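Local coordinates for protein TRAP-type C4-dicarboxylate:H+ symport system substrate-binding component DctP (Shewanella oneidensis, PDB 4MX6) that probably binds C4-dicarboxylates such as succinate in the periplasm and hands them to a TRAP-type transporter for proton-coupled uptake, at residues Asn48-Gln53 against Ala282-Glu287; Leu154-Lys159 against Trp221-Ser226. One frame throughout, in Å; residues are numbered along the deposited sequence.

The two contacts touch each other, their centres about 7 Å apart, and the helix 221-226 used in contact 2 also packs on both segments of contact 1. Contact 1 is partly buried: where the start of helix 50-65 meets the long helix 260-295, the methylenes of a lysine lie against a backbone carbonyl and a proline ring. No hydrogen bond crosses it; the K284-E287 salt bridge stays within one segment. Contact 2 is buried, sets strand 148-158 against helix 221-226, and is joined by a water held between amide and hydroxyl groups. P50 and T49 rest on S222. Each contact contains a succinate-binding residue, K51 in one and N223 in the other.

Contact 1: Asn48-Gln53 against Ala282-Glu287; sequences NTPKGQ and AEKDNE
K284, which reaches across to N48 and P50, ends in a salt bridge to a residue one helical turn further along: its NZ lies 2.9 Å from E287 OE1. The ammonium meets this oxygen from above the carboxylate, 41° out of its plane. What faces N48-Q53 is therefore the aliphatic middle of the lysine. Its chain bends at chi2 (-64°) and is then extended, which brings CE alongside the turn before helix 50-65, 4.1 Å from the backbone O of N48. Lower on the same side chain, CG approaches CD of the P50 ring at 4.4 Å. No hydrogen bond crosses, and only 105 Å² is buried, about half of it on K284.

Behind this touching layer the helix start is organised by T49, the N-cap residue. Its OG1 accepts from G52 N at 3.0 Å with an N-H...O angle of 152°, and the same hydroxyl bonds to A46 O, while T49 O receives Q53 N at 2.9 Å in the first helical turn. The contact thus joins the capped start of helix 50-65, which carries the succinate-binding K51, to the long helix 260-295 of this TRAP solute-binding protein. Replacing K284 by an alanine would probably leave E287 without its charge partner and open a gap beside N48 O and the P50 ring. The chemistry is that of a light contact: the lysine's charge is likely to be largely spent on its own helix, so what K284 offers the capped helix start is mainly its methylene chain.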
ATOM      1  N   ASN A  48      12.473  -3.801   7.912  1.00  6.77           N
ATOM      2  CA  ASN A  48      13.140  -2.504   7.863  1.00  6.98           C
ATOM      3  C   ASN A  48      12.491  -1.612   6.791  1.00  6.40           C
ATOM      4  O   ASN A  48      13.107  -1.243   5.784  1.00  7.75           O
ATOM      5  CB  ASN A  48      14.652  -2.664   7.673  1.00  7.75           C
ATOM      6  CG  ASN A  48      15.307  -3.381   8.841  1.00  8.68           C
ATOM      7  OD1 ASN A  48      14.684  -3.606   9.883  1.00  9.60           O
ATOM      8  ND2 ASN A  48      16.573  -3.721   8.685  1.00  9.55           N
ATOM      9  N   THR A  49      11.232  -1.277   7.060  1.00  5.91           N
ATOM     10  CA  THR A  49      10.325  -0.574   6.149  1.00  5.60           C
ATOM     11  C   THR A  49       9.364   0.260   6.998  1.00  5.71           C
ATOM     12  O   THR A  49       9.281   0.045   8.205  1.00  5.99           O
ATOM     13  CB  THR A  49       9.464  -1.568   5.358  1.00  5.61           C
ATOM     14  OG1 THR A  49       8.658  -2.333   6.269  1.00  6.67           O
ATOM     15  CG2 THR A  49      10.308  -2.500   4.489  1.00  6.47           C
ATOM     16  N   PRO A  50       8.603   1.184   6.387  1.00  5.56           N
ATOM     17  CA  PRO A  50       7.655   1.945   7.219  1.00  5.78           C
ATOM     18  C   PRO A  50       6.642   1.060   7.963  1.00  5.32           C
ATOM     19  O   PRO A  50       6.423   1.280   9.164  1.00  6.11           O
ATOM     20  CB  PRO A  50       6.978   2.904   6.229  1.00  6.20           C
ATOM     21  CG  PRO A  50       7.346   2.392   4.852  1.00  7.08           C
ATOM     22  CD  PRO A  50       8.679   1.727   5.024  1.00  5.87           C
ATOM     23  N   LYS A  51       6.024   0.080   7.297  1.00  4.95           N
ATOM     24  CA  LYS A  51       5.050  -0.758   7.993  1.00  5.37           C
ATOM     25  C   LYS A  51       5.732  -1.686   8.992  1.00  5.47           C
ATOM     26  O   LYS A  51       5.207  -1.908  10.088  1.00  5.70           O
ATOM     27  CB  LYS A  51       4.201  -1.545   6.993  1.00  5.49           C
ATOM     28  CG  LYS A  51       3.232  -2.518   7.635  1.00  6.07           C
ATOM     29  CD  LYS A  51       2.077  -2.907   6.716  1.00  5.84           C
ATOM     30  CE  LYS A  51       2.559  -3.409   5.367  1.00  5.90           C
ATOM     31  NZ  LYS A  51       1.414  -3.798   4.502  1.00  6.10           N
ATOM     32  N   GLY A  52       6.893  -2.235   8.632  1.00  5.45           N
ATOM     33  CA  GLY A  52       7.618  -3.081   9.566  1.00  5.76           C
ATOM     34  C   GLY A  52       7.954  -2.353  10.860  1.00  6.08           C
ATOM     35  O   GLY A  52       7.859  -2.912  11.971  1.00  6.82           O
ATOM     36  N   GLN A  53       8.391  -1.111  10.724  1.00  5.89           N
ATOM     37  CA  GLN A  53       8.757  -0.294  11.869  1.00  6.55           C
ATOM     38  C   GLN A  53       7.534   0.188  12.644  1.00  6.23           C
ATOM     39  O   GLN A  53       7.574   0.256  13.876  1.00  7.22           O
ATOM     40  CB  GLN A  53       9.623   0.886  11.431  1.00  6.73           C
ATOM     41  CG  GLN A  53      10.990   0.468  10.894  1.00  7.08           C
ATOM     42  CD  GLN A  53      11.797  -0.281  11.918  1.00  7.95           C
ATOM     43  OE1 GLN A  53      12.267   0.306  12.891  1.00  9.12           O
ATOM     44  NE2 GLN A  53      11.967  -1.578  11.701  1.00  7.68           N
ATOM     45  N   ALA A 282       8.718   8.442   4.620  1.00  6.83           N
ATOM     46  CA  ALA A 282       9.288   9.541   3.871  1.00  7.07           C
ATOM     47  C   ALA A 282      10.809   9.420   3.851  1.00  7.32           C
ATOM     48  O   ALA A 282      11.456   9.699   2.847  1.00  8.26           O
ATOM     49  CB  ALA A 282       8.867  10.862   4.486  1.00  8.21           C
ATOM     50  N   GLU A 283      11.394   9.014   4.974  1.00  7.03           N
ATOM     51  CA  GLU A 283      12.837   8.828   5.037  1.00  7.37           C
ATOM     52  C   GLU A 283      13.303   7.710   4.096  1.00  7.43           C
ATOM     53  O   GLU A 283      14.274   7.873   3.359  1.00  8.70           O
ATOM     54  CB  GLU A 283      13.267   8.522   6.468  1.00  7.36           C
ATOM     55  CG  GLU A 283      13.078   9.697   7.391  1.00  8.22           C
ATOM     56  CD  GLU A 283      13.198   9.366   8.872  1.00  9.19           C
ATOM     57  OE1 GLU A 283      13.117   8.179   9.237  1.00 10.51           O
ATOM     58  OE2 GLU A 283      13.366  10.318   9.674  1.00 10.97           O
ATOM     59  N   LYS A 284      12.604   6.579   4.110  1.00  7.47           N
ATOM     60  CA  LYS A 284      12.989   5.431   3.297  1.00  7.60           C
ATOM     61  C   LYS A 284      12.788   5.699   1.812  1.00  7.73           C
ATOM     62  O   LYS A 284      13.534   5.192   0.989  1.00  8.92           O
ATOM     63  CB  LYS A 284      12.226   4.176   3.730  1.00  8.44           C
ATOM     64  CG  LYS A 284      12.661   3.650   5.074  1.00  9.21           C
ATOM     65  CD  LYS A 284      14.104   3.200   5.038  1.00 10.13           C
ATOM     66  CE  LYS A 284      14.504   2.547   6.325  1.00 12.69           C
ATOM     67  NZ  LYS A 284      15.951   2.191   6.326  1.00 13.98           N
ATOM     68  N   ASP A 285      11.814   6.517   1.457  1.00  8.03           N
ATOM     69  CA  ASP A 285      11.601   6.793   0.064  1.00  8.93           C
ATOM     70  C   ASP A 285      12.869   7.423  -0.521  1.00  9.34           C
ATOM     71  O   ASP A 285      13.295   7.068  -1.626  1.00 12.01           O
ATOM     72  CB  ASP A 285      10.404   7.687  -0.096  1.00  9.95           C
ATOM     73  CG  ASP A 285       9.952   7.739  -1.507  1.00 11.44           C
ATOM     74  OD1 ASP A 285       9.315   6.771  -1.963  1.00 10.52           O
ATOM     75  OD2 ASP A 285      10.296   8.731  -2.178  1.00 15.30           O
ATOM     76  N   ASN A 286      13.483   8.350   0.211  0.55  8.67           N
ATOM     77  CA  ASN A 286      14.736   8.963  -0.222  0.55  9.62           C
ATOM     78  C   ASN A 286      15.954   8.043  -0.050  0.55  9.04           C
ATOM     79  O   ASN A 286      16.765   7.910  -0.965  0.55  9.69           O
ATOM     80  CB  ASN A 286      14.942  10.295   0.502  0.55 11.50           C
ATOM     81  CG  ASN A 286      14.082  11.422  -0.079  0.55 13.95           C
ATOM     82  OD1 ASN A 286      13.747  11.426  -1.267  0.55 15.48           O
ATOM     83  ND2 ASN A 286      13.730  12.388   0.763  0.55 14.89           N
ATOM     84  N   GLU A 287      16.080   7.401   1.108  1.00  8.40           N
ATOM     85  CA  GLU A 287      17.233   6.551   1.385  1.00  8.75           C
ATOM     86  C   GLU A 287      17.324   5.386   0.426  1.00  8.54           C
ATOM     87  O   GLU A 287      18.402   5.066  -0.080  1.00  9.27           O
ATOM     88  CB  GLU A 287      17.197   6.019   2.825  1.00 10.40           C
ATOM     89  CG  GLU A 287      18.376   5.101   3.163  1.00 13.01           C
ATOM     90  CD  GLU A 287      18.281   4.415   4.537  1.00 14.86           C
ATOM     91  OE1 GLU A 287      17.247   4.548   5.230  1.00 15.82           O
ATOM     92  OE2 GLU A 287      19.268   3.717   4.902  1.00 16.04           O
TER

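Contact 2: Leu154-Lys159 against Trp221-Ser226; sequences LHNGMK and WSNTYS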
ATOM      1  N   LEU A 154      -1.650   4.601   7.003  1.00  5.44           N
ATOM      2  CA  LEU A 154      -0.202   4.551   7.139  1.00  5.60           C
ATOM      3  C   LEU A 154       0.393   4.683   5.738  1.00  5.61           C
ATOM      4  O   LEU A 154      -0.011   3.970   4.822  1.00  6.01           O
ATOM      5  CB  LEU A 154       0.222   3.235   7.799  1.00  6.14           C
ATOM      6  CG  LEU A 154       1.719   2.961   7.846  1.00  7.28           C
ATOM      7  CD1 LEU A 154       2.453   3.961   8.726  1.00  7.98           C
ATOM      8  CD2 LEU A 154       1.973   1.542   8.345  1.00  8.80           C
ATOM      9  N   HIS A 155       1.347   5.587   5.588  1.00  5.70           N
ATOM     10  CA  HIS A 155       1.965   5.798   4.284  1.00  5.68           C
ATOM     11  C   HIS A 155       3.019   4.770   3.915  1.00  5.48           C
ATOM     12  O   HIS A 155       3.736   4.246   4.774  1.00  6.32           O
ATOM     13  CB  HIS A 155       2.628   7.176   4.234  1.00  6.30           C
ATOM     14  CG  HIS A 155       1.657   8.293   4.411  1.00  6.85           C
ATOM     15  ND1 HIS A 155       1.884   9.434   5.147  1.00  9.16           N
ATOM     16  CD2 HIS A 155       0.410   8.417   3.907  1.00  6.23           C
ATOM     17  CE1 HIS A 155       0.806  10.205   5.087  1.00  7.09           C
ATOM     18  NE2 HIS A 155      -0.101   9.600   4.345  1.00  9.81           N
ATOM     19  N   ASN A 156       3.157   4.541   2.607  1.00  5.59           N
ATOM     20  CA  ASN A 156       4.384   3.979   2.062  1.00  5.65           C
ATOM     21  C   ASN A 156       4.999   4.996   1.099  1.00  5.59           C
ATOM     22  O   ASN A 156       5.978   5.656   1.453  1.00  6.03           O
ATOM     23  CB  ASN A 156       4.185   2.598   1.450  1.00  5.95           C
ATOM     24  CG  ASN A 156       5.509   1.936   1.126  1.00  5.91           C
ATOM     25  OD1 ASN A 156       6.455   2.604   0.677  1.00  6.03           O
ATOM     26  ND2 ASN A 156       5.610   0.644   1.382  1.00  7.08           N
ATOM     27  N   GLY A 157       4.402   5.183  -0.075  1.00  5.44           N
ATOM     28  CA  GLY A 157       4.949   6.132  -1.023  1.00  6.33           C
ATOM     29  C   GLY A 157       4.271   6.059  -2.367  1.00  5.50           C
ATOM     30  O   GLY A 157       3.343   5.294  -2.558  1.00  5.93           O
ATOM     31  N   MET A 158       4.781   6.833  -3.313  1.00  5.77           N
ATOM     32  CA  MET A 158       4.307   6.749  -4.682  1.00  5.57           C
ATOM     33  C   MET A 158       4.948   5.546  -5.365  1.00  5.50           C
ATOM     34  O   MET A 158       6.071   5.169  -5.059  1.00  6.86           O
ATOM     35  CB  MET A 158       4.634   8.027  -5.446  1.00  6.97           C
ATOM     36  CG  MET A 158       4.135   9.308  -4.789  1.00  9.18           C
ATOM     37  SD  MET A 158       2.376   9.402  -4.452  1.00 10.63           S
ATOM     38  CE  MET A 158       1.725   9.558  -6.115  1.00 11.97           C
ATOM     39  N   LYS A 159       4.228   4.935  -6.293  1.00  5.87           N
ATOM     40  CA  LYS A 159       4.728   3.800  -7.058  1.00  5.66           C
ATOM     41  C   LYS A 159       5.539   4.220  -8.274  1.00  6.10           C
ATOM     42  O   LYS A 159       5.220   5.204  -8.935  1.00  7.00           O
ATOM     43  CB  LYS A 159       3.546   2.925  -7.512  1.00  6.01           C
ATOM     44  CG  LYS A 159       2.741   2.327  -6.358  1.00  6.13           C
ATOM     45  CD  LYS A 159       1.600   1.429  -6.814  1.00  6.63           C
ATOM     46  CE  LYS A 159       0.554   2.220  -7.583  1.00  6.93           C
ATOM     47  NZ  LYS A 159      -0.651   1.414  -7.880  1.00  7.00           N
ATOM     48  N   TRP A 221       9.989   2.814  -3.692  1.00  6.06           N
ATOM     49  CA  TRP A 221      11.422   2.585  -3.501  1.00  6.21           C
ATOM     50  C   TRP A 221      11.672   1.637  -2.328  1.00  5.89           C
ATOM     51  O   TRP A 221      12.554   0.793  -2.403  1.00  6.69           O
ATOM     52  CB  TRP A 221      12.204   3.887  -3.284  1.00  7.30           C
ATOM     53  CG  TRP A 221      12.151   4.834  -4.433  1.00  8.21           C
ATOM     54  CD1 TRP A 221      11.537   6.041  -4.441  1.00  9.38           C
ATOM     55  CD2 TRP A 221      12.735   4.674  -5.735  1.00  8.94           C
ATOM     56  NE1 TRP A 221      11.688   6.646  -5.652  1.00 10.78           N
ATOM     57  CE2 TRP A 221      12.411   5.831  -6.475  1.00  9.88           C
ATOM     58  CE3 TRP A 221      13.493   3.676  -6.349  1.00 10.71           C
ATOM     59  CZ2 TRP A 221      12.820   6.019  -7.788  1.00 11.53           C
ATOM     60  CZ3 TRP A 221      13.908   3.881  -7.656  1.00 12.60           C
ATOM     61  CH2 TRP A 221      13.569   5.045  -8.352  1.00 12.75           C
ATOM     62  N   SER A 222      10.926   1.795  -1.236  1.00  5.98           N
ATOM     63  CA  SER A 222      11.163   0.985  -0.044  1.00  5.80           C
ATOM     64  C   SER A 222      10.931  -0.492  -0.310  1.00  5.66           C
ATOM     65  O   SER A 222      11.744  -1.319   0.101  1.00  6.38           O
ATOM     66  CB  SER A 222      10.272   1.440   1.106  1.00  6.35           C
ATOM     67  OG  SER A 222      10.208   0.449   2.125  1.00  7.80           O
ATOM     68  N   ASN A 223       9.841  -0.852  -0.971  1.00  5.65           N
ATOM     69  CA  ASN A 223       9.618  -2.258  -1.306  1.00  6.30           C
ATOM     70  C   ASN A 223      10.610  -2.766  -2.366  1.00  5.94           C
ATOM     71  O   ASN A 223      11.093  -3.902  -2.296  1.00  6.89           O
ATOM     72  CB  ASN A 223       8.181  -2.506  -1.751  1.00  6.02           C
ATOM     73  CG  ASN A 223       7.238  -2.712  -0.580  1.00  5.52           C
ATOM     74  OD1 ASN A 223       7.648  -3.147   0.515  1.00  6.21           O
ATOM     75  ND2 ASN A 223       5.970  -2.437  -0.808  1.00  4.98           N
ATOM     76  N   THR A 224      10.919  -1.919  -3.342  1.00  6.00           N
ATOM     77  CA  THR A 224      11.816  -2.293  -4.424  1.00  6.82           C
ATOM     78  C   THR A 224      13.192  -2.637  -3.853  1.00  6.98           C
ATOM     79  O   THR A 224      13.821  -3.618  -4.277  1.00  7.43           O
ATOM     80  CB  THR A 224      11.900  -1.158  -5.458  1.00  7.75           C
ATOM     81  OG1 THR A 224      10.605  -0.910  -6.003  1.00  9.19           O
ATOM     82  CG2 THR A 224      12.838  -1.494  -6.600  1.00  8.76           C
ATOM     83  N   TYR A 225      13.664  -1.826  -2.907  1.00  6.73           N
ATOM     84  CA  TYR A 225      14.948  -2.067  -2.257  1.00  6.91           C
ATOM     85  C   TYR A 225      14.921  -3.265  -1.316  1.00  7.14           C
ATOM     86  O   TYR A 225      15.733  -4.184  -1.433  1.00  8.20           O
ATOM     87  CB  TYR A 225      15.424  -0.820  -1.499  1.00  7.10           C
ATOM     88  CG  TYR A 225      16.705  -1.090  -0.753  1.00  7.74           C
ATOM     89  CD1 TYR A 225      17.890  -1.287  -1.438  1.00  8.96           C
ATOM     90  CD2 TYR A 225      16.726  -1.213   0.627  1.00  8.68           C
ATOM     91  CE1 TYR A 225      19.071  -1.570  -0.773  1.00  9.98           C
ATOM     92  CE2 TYR A 225      17.895  -1.497   1.310  1.00 10.25           C
ATOM     93  CZ  TYR A 225      19.070  -1.674   0.604  1.00 10.87           C
ATOM     94  OH  TYR A 225      20.247  -1.959   1.280  1.00 12.73           O
ATOM     95  N   SER A 226      13.953  -3.273  -0.404  1.00  6.56           N
ATOM     96  CA  SER A 226      13.947  -4.285   0.647  1.00  7.18           C
ATOM     97  C   SER A 226      13.660  -5.695   0.113  1.00  7.41           C
ATOM     98  O   SER A 226      14.123  -6.664   0.694  1.00  9.45           O
ATOM     99  CB  SER A 226      12.990  -3.927   1.788  1.00  7.34           C
ATOM    100  OG  SER A 226      11.660  -3.793   1.337  1.00  6.71           O
TER
HETATM  101  O   HOH W   1       7.939  -0.998   2.289  1.00  6.15           O
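N156 meets S222 and N223 chiefly through one buried water. Water 1 accepts from N156 ND2 at 3.0 Å and donates to S222 OG at 2.7 Å and to N223 OD1 at 2.8 Å, so three side chains grip a single molecule, and no direct hydrogen bond joins the segments. A chi1 of -169°, which sets CG across from the backbone N, sends the N156 amide from the strand toward the helix; S222 presents its hydroxyl to the same water.

Direct contacts are of van der Waals kind. N156 OD1 rests against S222 CB at 4.0 Å, and the two amide nitrogens, N156 ND2 and N223 ND2, stand 3.8 Å apart with their planes turned 59° from each other. Both are donors, so each finds its acceptor elsewhere: N156 ND2 also bonds Y246 OH, and N223 ND2 bonds N219 OD1 and a succinate oxygen. T220 OG1 pairs with N156 OD1, which, with the bond to Y246, is likely to fix the amide's rotation and so to place the water. N223 is thus a succinate-binding residue, with N156 and the water probably a second shell behind it.

Within the helix, S222 O accepts twice, from S226 N at 3.0 Å and from S226 OG at 2.8 Å, the two donors coming from opposite faces of the carbonyl.

N156 and G157 form a classic beta bulge opposite L244 on the antiparallel neighbour 243-251, which also carries Y246. Helix 221-226 packs on the N156 side chain of this bulge, while W221 and Y225 pack on the long helix 260-295 and S226 meets T49 ahead of helix 50-65.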